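Local coordinates for hydrogenase maturation protease (Wolinella succinogenes, PDB 3PU6), which is probably a hydrogenase maturation protease, an endopeptidase thought to activate a hydrogenase by trimming its precursor, at residues A62-G67 / I112-E117; R15-V20 / E124-G129; L54-I59 / R101-K106. All blocks are in the same frame, centred on the assembly; numbering follows the deposited sequence.

Along the chain the segments come in the order 15-20, 54-59, 62-67, 101-106, 112-117 and 124-129, so interactions 1 and 3 interleave and interaction 2 brackets both. Interactions 1 and 3 use the same neighbouring parallel strands, 58-66 and 106-114, of the mixed sheet, but at opposite ends: their centres are 25 Å apart. Interaction 3 marks where the strands start, interaction 1 where they finish. Interaction 2 lies only 9 Å from interaction 1, centre to centre, and touches it where V114 CG1 packs at 3.3 Å from D17 O. Two loops thus gather at the C-terminal ends of the parallel strands 58-66 and 106-114, where α/β enzymes commonly carry their active sites.

Interaction 1: residues A62-G67 / I112-E117; sequences ADAMSG and ISVLLE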
ATOM      1  N   ALA A  62      -0.109   0.527  -1.042  1.00 29.81           N
ATOM      2  CA  ALA A  62      -1.137  -0.150  -0.267  1.00 29.77           C
ATOM      3  C   ALA A  62      -2.166   0.805   0.361  1.00 30.62           C
ATOM      4  O   ALA A  62      -1.822   1.896   0.813  1.00 30.51           O
ATOM      5  CB  ALA A  62      -0.500  -0.990   0.800  1.00 27.82           C
ATOM      6  N   ASP A  63      -3.427   0.370   0.399  1.00 30.33           N
ATOM      7  CA  ASP A  63      -4.525   1.201   0.902  1.00 31.06           C
ATOM      8  C   ASP A  63      -5.661   0.359   1.445  1.00 30.51           C
ATOM      9  O   ASP A  63      -5.868  -0.755   1.004  1.00 30.21           O
ATOM     10  CB  ASP A  63      -5.080   2.111  -0.203  1.00 30.00           C
ATOM     11  CG  ASP A  63      -5.773   3.343   0.363  1.00 34.16           C
ATOM     12  OD1 ASP A  63      -5.737   3.517   1.609  1.00 33.38           O
ATOM     13  OD2 ASP A  63      -6.343   4.146  -0.424  1.00 35.92           O
ATOM     14  N   ALA A  64      -6.396   0.902   2.408  1.00 31.07           N
ATOM     15  CA  ALA A  64      -7.679   0.337   2.795  1.00 30.79           C
ATOM     16  C   ALA A  64      -8.654   0.547   1.647  1.00 32.08           C
ATOM     17  O   ALA A  64      -8.597   1.557   0.947  1.00 31.24           O
ATOM     18  CB  ALA A  64      -8.205   1.011   4.047  1.00 29.22           C
HETATM   19  N   MSE A  65      -9.541  -0.411   1.425  1.00 32.88           N
HETATM   20  CA  MSE A  65     -10.670  -0.136   0.539  1.00 35.93           C
HETATM   21  C   MSE A  65     -11.954  -0.654   1.154  1.00 33.81           C
HETATM   22  O   MSE A  65     -12.075  -1.831   1.479  1.00 32.91           O
HETATM   23  CB  MSE A  65     -10.442  -0.659  -0.873  1.00 36.24           C
HETATM   24  CG  MSE A  65      -9.791  -2.007  -0.920  1.00 36.89           C
HETATM   25 SE   MSE A  65      -9.397  -2.509  -2.756  1.00 72.37          SE
HETATM   26  CE  MSE A  65      -9.467  -4.483  -2.581  1.00 35.41           C
ATOM     27  N   SER A  66     -12.893   0.262   1.361  1.00 36.00           N
ATOM     28  CA  SER A  66     -14.070  -0.028   2.183  1.00 36.76           C
ATOM     29  C   SER A  66     -15.293  -0.431   1.363  1.00 37.93           C
ATOM     30  O   SER A  66     -15.298  -0.315   0.134  1.00 36.82           O
ATOM     31  CB  SER A  66     -14.395   1.128   3.145  1.00 35.27           C
ATOM     32  OG  SER A  66     -14.229   2.394   2.525  1.00 38.11           O
ATOM     33  N   GLY A  67     -16.309  -0.921   2.078  1.00 38.61           N
ATOM     34  CA  GLY A  67     -17.518  -1.480   1.492  1.00 40.38           C
ATOM     35  C   GLY A  67     -18.377  -2.222   2.508  1.00 39.80           C
ATOM     36  O   GLY A  67     -17.987  -2.381   3.666  1.00 37.42           O
ATOM     37  N   ILE A 112      -6.655  -3.602   0.565  1.00 29.72           N
ATOM     38  CA  ILE A 112      -7.050  -4.392   1.718  1.00 28.99           C
ATOM     39  C   ILE A 112      -8.438  -3.939   2.060  1.00 29.32           C
ATOM     40  O   ILE A 112      -8.651  -2.797   2.444  1.00 30.83           O
ATOM     41  CB  ILE A 112      -6.109  -4.170   2.913  1.00 28.24           C
ATOM     42  CG1 ILE A 112      -4.665  -4.450   2.502  1.00 28.90           C
ATOM     43  CG2 ILE A 112      -6.495  -5.030   4.114  1.00 27.37           C
ATOM     44  CD1 ILE A 112      -3.629  -3.825   3.438  1.00 30.24           C
ATOM     45  N   SER A 113      -9.400  -4.825   1.889  1.00 29.45           N
ATOM     46  CA  SER A 113     -10.778  -4.420   2.045  1.00 30.39           C
ATOM     47  C   SER A 113     -11.101  -4.315   3.524  1.00 29.42           C
ATOM     48  O   SER A 113     -10.655  -5.151   4.320  1.00 26.87           O
ATOM     49  CB  SER A 113     -11.735  -5.356   1.295  1.00 30.20           C
ATOM     50  OG  SER A 113     -11.709  -6.672   1.806  1.00 35.00           O
ATOM     51  N   VAL A 114     -11.827  -3.250   3.884  1.00 28.45           N
ATOM     52  CA  VAL A 114     -12.241  -3.024   5.267  1.00 28.35           C
ATOM     53  C   VAL A 114     -13.732  -2.781   5.313  1.00 27.98           C
ATOM     54  O   VAL A 114     -14.308  -2.372   4.338  1.00 29.89           O
ATOM     55  CB  VAL A 114     -11.453  -1.863   5.959  1.00 29.08           C
ATOM     56  CG1 VAL A 114     -10.011  -2.277   6.251  1.00 28.27           C
ATOM     57  CG2 VAL A 114     -11.457  -0.617   5.121  1.00 29.01           C
ATOM     58  N   LEU A 115     -14.353  -3.071   6.446  1.00 28.95           N
ATOM     59  CA  LEU A 115     -15.750  -2.725   6.680  1.00 30.50           C
ATOM     60  C   LEU A 115     -15.930  -1.213   6.858  1.00 31.80           C
ATOM     61  O   LEU A 115     -15.294  -0.585   7.708  1.00 30.60           O
ATOM     62  CB  LEU A 115     -16.286  -3.474   7.904  1.00 31.86           C
ATOM     63  CG  LEU A 115     -16.334  -5.002   7.752  1.00 32.29           C
ATOM     64  CD1 LEU A 115     -16.838  -5.686   8.996  1.00 33.19           C
ATOM     65  CD2 LEU A 115     -17.203  -5.396   6.596  1.00 30.33           C
ATOM     66  N   LEU A 116     -16.822  -0.650   6.050  1.00 33.86           N
ATOM     67  CA  LEU A 116     -17.153   0.769   6.074  1.00 32.56           C
ATOM     68  C   LEU A 116     -17.569   1.288   7.456  1.00 32.52           C
ATOM     69  O   LEU A 116     -17.286   2.427   7.810  1.00 32.22           O
ATOM     70  CB  LEU A 116     -18.258   1.044   5.059  1.00 34.17           C
ATOM     71  CG  LEU A 116     -18.874   2.447   5.061  1.00 33.99           C
ATOM     72  CD1 LEU A 116     -17.988   3.478   4.382  1.00 30.60           C
ATOM     73  CD2 LEU A 116     -20.243   2.401   4.402  1.00 36.07           C
ATOM     74  N   GLU A 117     -18.247   0.459   8.235  1.00 33.72           N
ATOM     75  CA  GLU A 117     -18.651   0.859   9.576  1.00 33.65           C
ATOM     76  C   GLU A 117     -17.424   1.127  10.430  1.00 34.65           C
ATOM     77  O   GLU A 117     -17.473   1.918  11.382  1.00 36.85           O
ATOM     78  CB  GLU A 117     -19.481  -0.239  10.222  1.00 34.54           C
ATOM     79  CG  GLU A 117     -18.651  -1.421  10.627  1.00 36.10           C
ATOM     80  CD  GLU A 117     -19.408  -2.735  10.601  1.00 39.16           C
ATOM     81  OE1 GLU A 117     -20.101  -3.023   9.594  1.00 39.71           O
ATOM     82  OE2 GLU A 117     -19.275  -3.495  11.587  1.00 40.75           O
TER
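Backbone bonds running from D63 and I112 to V114 zip the two strand ends together in parallel, the axes of the short segments approaching to 4.3 Å and crossing at -40°. I112 N donates to D63 O at 3.0 Å. The next bond runs the other way, from M65 N to I112 O at 2.7 Å. V114 N then donates to M65 O at 2.8 Å. Past these pairs the ladder loosens. G67 N makes a weak bond to V114 O, and L116 N closes the end by reaching G67 O at 3.2 Å.

On one face the methyl of A64 meets CG2 of V114 at 3.8 Å, a branch placed between the backbone N and carbonyl carbon of V114 (CG1 lies anti to the carbonyl carbon). I112 shares that face, and helix 20-31 covers it through V20. The other face carries selenomethionine M65, whose CG passes 3.6 Å from I112 O before the chain runs on extended, and S113, whose CB lies beside M65 O. Parallel strands pairing in this way up to their C-terminal ends are characteristic of α/β folds such as that of the hydrogenase maturation proteases, and this is the end at which α/β enzymes commonly carry their functional sites.

Interaction 2: residues R15-V20 / E124-G129; sequences RGDDGV and EGLSQG
The carboxylate of D17 grips S127 with both oxygens. OD1 accepts the backbone N of S127 at 2.7 Å with an N-H...O angle of 156°, and OD2 accepts a hydrogen bond from S127 OG at 2.7 Å. Both donors arrive on the syn side, 15° and 26° out of the carboxylate plane, a two-point grip that should fix the rotation of the acid group. The D17 side chain reaches them with CG anti to its carbonyl carbon, beside the backbone N. S127 OG has a further job: it also accepts A130 N, making S127 the N-cap of helix 128-147, so D17 acts as a second-shell partner of that cap.

Further along the loops a water bridges the two segments, donating to G16 O at 2.8 Å and accepting G125 N at 2.9 Å. G16 O additionally receives G19 N, which ties the tight turn before helix 20-31 together.

L126 extends over the turn, bringing CD2 to 3.7 Å from G16 O and 3.9 Å from V20 N, while its CD1 meets V20 CG2 more loosely. D17 also packs against V114 and N118. Here a loop between strand 5-10 and helix 20-31, carrying the Asp-Asp-Gly sequence characteristic of hydrogenase maturation proteases, is clasped to the capped start of the C-terminal helix.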
ATOM      1  N   ARG A  15      -9.069   7.224  11.558  1.00 33.58           N
ATOM      2  CA  ARG A  15     -10.314   6.664  11.043  1.00 32.78           C
ATOM      3  C   ARG A  15     -10.403   5.130  11.129  1.00 32.81           C
ATOM      4  O   ARG A  15     -10.868   4.494  10.189  1.00 32.14           O
ATOM      5  CB  ARG A  15     -10.455   7.032   9.575  1.00 32.17           C
ATOM      6  CG  ARG A  15     -10.669   8.477   9.341  1.00 33.86           C
ATOM      7  CD  ARG A  15     -11.954   8.933   9.979  1.00 33.83           C
ATOM      8  NE  ARG A  15     -12.051  10.381   9.930  1.00 33.69           N
ATOM      9  CZ  ARG A  15     -11.604  11.183  10.889  1.00 35.66           C
ATOM     10  NH1 ARG A  15     -11.039  10.675  11.979  1.00 35.62           N
ATOM     11  NH2 ARG A  15     -11.724  12.491  10.759  1.00 33.57           N
ATOM     12  N   GLY A  16      -9.962   4.536  12.232  1.00 32.30           N
ATOM     13  CA  GLY A  16     -10.084   3.103  12.431  1.00 31.20           C
ATOM     14  C   GLY A  16      -9.324   2.214  11.460  1.00 29.90           C
ATOM     15  O   GLY A  16      -8.126   2.362  11.253  1.00 30.24           O
ATOM     16  N   ASP A  17     -10.046   1.283  10.849  1.00 30.83           N
ATOM     17  CA  ASP A  17      -9.461   0.297   9.939  1.00 30.63           C
ATOM     18  C   ASP A  17      -8.952   0.931   8.660  1.00 29.94           C
ATOM     19  O   ASP A  17      -8.498   0.226   7.758  1.00 27.82           O
ATOM     20  CB  ASP A  17     -10.474  -0.790   9.565  1.00 29.06           C
ATOM     21  CG  ASP A  17     -10.870  -1.670  10.737  1.00 30.30           C
ATOM     22  OD1 ASP A  17     -10.189  -1.641  11.785  1.00 29.88           O
ATOM     23  OD2 ASP A  17     -11.873  -2.414  10.596  1.00 31.76           O
ATOM     24  N   ASP A  18      -9.041   2.256   8.579  1.00 29.91           N
ATOM     25  CA  ASP A  18      -8.541   2.974   7.413  1.00 31.19           C
ATOM     26  C   ASP A  18      -7.042   3.208   7.543  1.00 30.75           C
ATOM     27  O   ASP A  18      -6.383   3.701   6.628  1.00 31.36           O
ATOM     28  CB  ASP A  18      -9.296   4.284   7.201  1.00 31.74           C
ATOM     29  CG  ASP A  18      -8.799   5.063   5.988  1.00 34.72           C
ATOM     30  OD1 ASP A  18      -8.831   4.527   4.848  1.00 34.64           O
ATOM     31  OD2 ASP A  18      -8.391   6.240   6.179  1.00 36.80           O
ATOM     32  N   GLY A  19      -6.503   2.825   8.689  1.00 30.05           N
ATOM     33  CA  GLY A  19      -5.069   2.826   8.852  1.00 31.20           C
ATOM     34  C   GLY A  19      -4.429   1.463   8.647  1.00 31.26           C
ATOM     35  O   GLY A  19      -3.255   1.300   8.957  1.00 33.23           O
ATOM     36  N   VAL A  20      -5.183   0.493   8.131  1.00 28.63           N
ATOM     37  CA  VAL A  20      -4.676  -0.858   7.976  1.00 30.15           C
ATOM     38  C   VAL A  20      -3.382  -0.868   7.187  1.00 30.68           C
ATOM     39  O   VAL A  20      -2.446  -1.571   7.568  1.00 30.37           O
ATOM     40  CB  VAL A  20      -5.719  -1.855   7.336  1.00 30.44           C
ATOM     41  CG1 VAL A  20      -5.920  -1.584   5.835  1.00 28.30           C
ATOM     42  CG2 VAL A  20      -5.310  -3.294   7.585  1.00 26.22           C
ATOM     43  N   GLU A 124      -9.020   5.176  16.888  1.00 34.28           N
ATOM     44  CA  GLU A 124      -7.625   4.840  16.717  1.00 36.19           C
ATOM     45  C   GLU A 124      -7.404   3.366  16.971  1.00 36.13           C
ATOM     46  O   GLU A 124      -7.698   2.860  18.064  1.00 37.37           O
ATOM     47  CB  GLU A 124      -6.760   5.651  17.674  1.00 36.92           C
ATOM     48  CG  GLU A 124      -6.468   7.038  17.210  1.00 37.18           C
ATOM     49  CD  GLU A 124      -5.761   7.838  18.274  1.00 40.81           C
ATOM     50  OE1 GLU A 124      -6.393   8.092  19.332  1.00 40.62           O
ATOM     51  OE2 GLU A 124      -4.577   8.205  18.054  1.00 42.46           O
ATOM     52  N   GLY A 125      -6.872   2.678  15.965  1.00 33.80           N
ATOM     53  CA  GLY A 125      -6.634   1.248  16.070  1.00 33.60           C
ATOM     54  C   GLY A 125      -7.504   0.383  15.172  1.00 32.00           C
ATOM     55  O   GLY A 125      -8.562   0.809  14.702  1.00 32.35           O
ATOM     56  N   LEU A 126      -7.039  -0.840  14.950  1.00 30.73           N
ATOM     57  CA  LEU A 126      -7.640  -1.779  14.018  1.00 30.69           C
ATOM     58  C   LEU A 126      -8.611  -2.713  14.710  1.00 31.24           C
ATOM     59  O   LEU A 126      -8.505  -2.951  15.910  1.00 31.94           O
ATOM     60  CB  LEU A 126      -6.546  -2.610  13.355  1.00 30.72           C
ATOM     61  CG  LEU A 126      -5.471  -1.824  12.610  1.00 29.59           C
ATOM     62  CD1 LEU A 126      -4.591  -2.760  11.818  1.00 27.00           C
ATOM     63  CD2 LEU A 126      -6.114  -0.757  11.708  1.00 29.73           C
ATOM     64  N   SER A 127      -9.570  -3.225  13.944  1.00 31.44           N
ATOM     65  CA  SER A 127     -10.446  -4.305  14.391  1.00 30.76           C
ATOM     66  C   SER A 127      -9.701  -5.614  14.187  1.00 32.28           C
ATOM     67  O   SER A 127      -8.774  -5.678  13.383  1.00 32.13           O
ATOM     68  CB  SER A 127     -11.734  -4.311  13.576  1.00 28.52           C
ATOM     69  OG  SER A 127     -11.471  -4.558  12.208  1.00 28.14           O
ATOM     70  N   GLN A 128     -10.101  -6.663  14.896  1.00 33.49           N
ATOM     71  CA  GLN A 128      -9.391  -7.931  14.778  1.00 33.05           C
ATOM     72  C   GLN A 128      -9.273  -8.316  13.311  1.00 33.66           C
ATOM     73  O   GLN A 128      -8.185  -8.664  12.839  1.00 33.77           O
ATOM     74  CB  GLN A 128     -10.066  -9.039  15.599  1.00 33.77           C
ATOM     75  CG  GLN A 128      -9.283 -10.364  15.627  1.00 34.97           C
ATOM     76  CD  GLN A 128      -7.908 -10.240  16.285  1.00 37.93           C
ATOM     77  OE1 GLN A 128      -7.808  -9.909  17.464  1.00 39.89           O
ATOM     78  NE2 GLN A 128      -6.848 -10.520  15.524  1.00 36.91           N
ATOM     79  N   GLY A 129     -10.391  -8.223  12.590  1.00 31.83           N
ATOM     80  CA  GLY A 129     -10.423  -8.514  11.166  1.00 30.61           C
ATOM     81  C   GLY A 129      -9.394  -7.756  10.341  1.00 32.43           C
ATOM     82  O   GLY A 129      -8.587  -8.362   9.627  1.00 33.14           O
TER
HETATM   83  O   HOH W   1      -6.393   3.258  13.204  1.00 32.82           O

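Interaction 3: residues L54-I59 / R101-K106; sequences LAPDVI and RGICSK
Only one hydrogen bond joins the two segments: I59 N donates to K106 O at 3.0 Å with an N-H...O angle of 161°. The same oxygen lies near V58 CA, giving a CA-H...O contact at 3.6 Å.

Apolar packing carries most of the rest. I59 turns its CG1 branch anti to its own carbonyl carbon (chi1 -57°), and the chain then runs on extended (chi2 169°), which together bring CD1 to 3.4 Å from C104 CB; I103 CG2 stands a little farther from the same methyl, at 4.4 Å. P56 completes the cluster by laying CD against I103 CG2 at 4.2 Å. Here the chain leaves helix 94-103 at C104 and enters strand 106-114, which runs parallel beside strand 58-66 in the mixed sheet of this α/β fold; the cluster therefore fills the corner between the end of that helix and the start of strand 58-66.

Sulfur and aliphatic contacts follow the loop before the strand. C104 SG, anti to the backbone N, comes within van der Waals range of D57 O and of P56 O. K106 CB also lies by D57 O, and it runs alongside V58 CG2 at 4.1 Å before the lysine chain bends away.

The charged ends find partners outside the two segments: K106 NZ forms a salt bridge with D77, and D57 OD2 accepts the backbone N of K4.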
ATOM      1  N   LEU A  54      14.554   8.654  -5.539  1.00 39.60           N
ATOM      2  CA  LEU A  54      15.040   7.316  -5.265  1.00 39.39           C
ATOM      3  C   LEU A  54      14.982   6.399  -6.493  1.00 40.24           C
ATOM      4  O   LEU A  54      15.710   5.418  -6.569  1.00 41.73           O
ATOM      5  CB  LEU A  54      14.223   6.732  -4.123  1.00 40.73           C
ATOM      6  CG  LEU A  54      14.298   5.240  -3.852  1.00 40.59           C
ATOM      7  CD1 LEU A  54      15.727   4.864  -3.549  1.00 39.67           C
ATOM      8  CD2 LEU A  54      13.386   4.906  -2.693  1.00 39.30           C
ATOM      9  N   ALA A  55      14.107   6.727  -7.439  1.00 41.07           N
ATOM     10  CA  ALA A  55      13.926   5.981  -8.696  1.00 40.25           C
ATOM     11  C   ALA A  55      13.703   4.469  -8.545  1.00 42.23           C
ATOM     12  O   ALA A  55      14.344   3.666  -9.236  1.00 41.94           O
ATOM     13  CB  ALA A  55      15.071   6.265  -9.655  1.00 39.20           C
ATOM     14  N   PRO A  56      12.753   4.079  -7.676  1.00 42.36           N
ATOM     15  CA  PRO A  56      12.556   2.667  -7.311  1.00 38.54           C
ATOM     16  C   PRO A  56      12.408   1.777  -8.537  1.00 37.38           C
ATOM     17  O   PRO A  56      12.010   2.269  -9.590  1.00 37.75           O
ATOM     18  CB  PRO A  56      11.236   2.679  -6.525  1.00 37.32           C
ATOM     19  CG  PRO A  56      11.000   4.094  -6.151  1.00 41.12           C
ATOM     20  CD  PRO A  56      11.647   4.936  -7.207  1.00 41.01           C
ATOM     21  N   ASP A  57      12.732   0.492  -8.395  1.00 36.87           N
ATOM     22  CA  ASP A  57      12.437  -0.502  -9.427  1.00 37.06           C
ATOM     23  C   ASP A  57      10.997  -0.966  -9.251  1.00 37.00           C
ATOM     24  O   ASP A  57      10.281  -1.204 -10.221  1.00 36.97           O
ATOM     25  CB  ASP A  57      13.361  -1.717  -9.315  1.00 36.71           C
ATOM     26  CG  ASP A  57      14.815  -1.384  -9.596  1.00 39.23           C
ATOM     27  OD1 ASP A  57      15.106  -0.842 -10.682  1.00 39.92           O
ATOM     28  OD2 ASP A  57      15.674  -1.690  -8.733  1.00 40.10           O
ATOM     29  N   VAL A  58      10.590  -1.090  -7.994  1.00 36.15           N
ATOM     30  CA  VAL A  58       9.259  -1.544  -7.641  1.00 35.54           C
ATOM     31  C   VAL A  58       8.562  -0.632  -6.622  1.00 35.38           C
ATOM     32  O   VAL A  58       9.094  -0.358  -5.552  1.00 34.88           O
ATOM     33  CB  VAL A  58       9.329  -2.935  -7.024  1.00 34.32           C
ATOM     34  CG1 VAL A  58       7.950  -3.402  -6.629  1.00 34.22           C
ATOM     35  CG2 VAL A  58       9.968  -3.887  -7.989  1.00 36.81           C
ATOM     36  N   ILE A  59       7.357  -0.192  -6.955  1.00 35.30           N
ATOM     37  CA  ILE A  59       6.496   0.502  -6.008  1.00 34.35           C
ATOM     38  C   ILE A  59       5.228  -0.305  -5.742  1.00 32.63           C
ATOM     39  O   ILE A  59       4.432  -0.562  -6.635  1.00 31.19           O
ATOM     40  CB  ILE A  59       6.055   1.896  -6.516  1.00 34.57           C
ATOM     41  CG1 ILE A  59       7.268   2.763  -6.833  1.00 35.62           C
ATOM     42  CG2 ILE A  59       5.144   2.561  -5.496  1.00 31.53           C
ATOM     43  CD1 ILE A  59       6.923   4.029  -7.563  1.00 37.75           C
ATOM     44  N   ARG A 101       2.980   5.219 -11.871  1.00 40.21           N
ATOM     45  CA  ARG A 101       3.297   4.483 -13.080  1.00 40.41           C
ATOM     46  C   ARG A 101       4.267   5.276 -13.926  1.00 40.73           C
ATOM     47  O   ARG A 101       5.008   4.709 -14.728  1.00 41.00           O
ATOM     48  CB  ARG A 101       2.043   4.208 -13.898  1.00 41.16           C
ATOM     49  CG  ARG A 101       1.016   3.362 -13.215  1.00 41.71           C
ATOM     50  CD  ARG A 101      -0.269   3.305 -14.054  1.00 44.94           C
ATOM     51  NE  ARG A 101      -0.288   2.228 -15.039  1.00 42.70           N
ATOM     52  CZ  ARG A 101      -0.008   2.374 -16.330  1.00 43.99           C
ATOM     53  NH1 ARG A 101       0.325   3.560 -16.814  1.00 44.12           N
ATOM     54  NH2 ARG A 101      -0.060   1.327 -17.143  1.00 44.15           N
ATOM     55  N   GLY A 102       4.240   6.593 -13.757  1.00 40.71           N
ATOM     56  CA  GLY A 102       5.107   7.476 -14.508  1.00 39.78           C
ATOM     57  C   GLY A 102       6.496   7.532 -13.918  1.00 40.60           C
ATOM     58  O   GLY A 102       7.471   7.701 -14.634  1.00 41.17           O
ATOM     59  N   ILE A 103       6.587   7.404 -12.601  1.00 40.88           N
ATOM     60  CA  ILE A 103       7.878   7.258 -11.958  1.00 41.70           C
ATOM     61  C   ILE A 103       8.445   5.863 -12.229  1.00 41.41           C
ATOM     62  O   ILE A 103       9.644   5.699 -12.449  1.00 41.18           O
ATOM     63  CB  ILE A 103       7.774   7.368 -10.426  1.00 42.76           C
ATOM     64  CG1 ILE A 103       7.207   8.690  -9.967  1.00 39.90           C
ATOM     65  CG2 ILE A 103       9.151   7.176  -9.761  1.00 42.40           C
ATOM     66  CD1 ILE A 103       7.378   8.812  -8.479  1.00 40.90           C
ATOM     67  N   CYS A 104       7.563   4.866 -12.197  1.00 41.54           N
ATOM     68  CA  CYS A 104       7.961   3.463 -12.122  1.00 40.33           C
ATOM     69  C   CYS A 104       7.068   2.546 -12.940  1.00 41.86           C
ATOM     70  O   CYS A 104       5.849   2.630 -12.854  1.00 41.61           O
ATOM     71  CB  CYS A 104       7.870   3.017 -10.676  1.00 38.28           C
ATOM     72  SG  CYS A 104       8.579   1.444 -10.400  1.00 37.74           S
ATOM     73  N   SER A 105       7.671   1.648 -13.712  1.00 43.98           N
ATOM     74  CA  SER A 105       6.909   0.678 -14.507  1.00 44.01           C
ATOM     75  C   SER A 105       6.252  -0.410 -13.639  1.00 44.13           C
ATOM     76  O   SER A 105       5.049  -0.690 -13.775  1.00 43.20           O
ATOM     77  CB  SER A 105       7.813   0.028 -15.551  1.00 46.90           C
ATOM     78  OG  SER A 105       8.880  -0.664 -14.924  1.00 49.00           O
ATOM     79  N   LYS A 106       7.045  -1.023 -12.760  1.00 40.45           N
ATOM     80  CA  LYS A 106       6.503  -1.928 -11.758  1.00 39.13           C
ATOM     81  C   LYS A 106       5.748  -1.212 -10.644  1.00 38.17           C
ATOM     82  O   LYS A 106       6.192  -1.222  -9.497  1.00 35.76           O
ATOM     83  CB  LYS A 106       7.597  -2.755 -11.115  1.00 39.23           C
ATOM     84  CG  LYS A 106       7.822  -4.093 -11.759  1.00 44.78           C
ATOM     85  CD  LYS A 106       6.513  -4.801 -12.069  1.00 44.07           C
ATOM     86  CE  LYS A 106       6.800  -6.139 -12.733  1.00 44.49           C
ATOM     87  NZ  LYS A 106       5.590  -6.689 -13.391  1.00 47.46           N
TER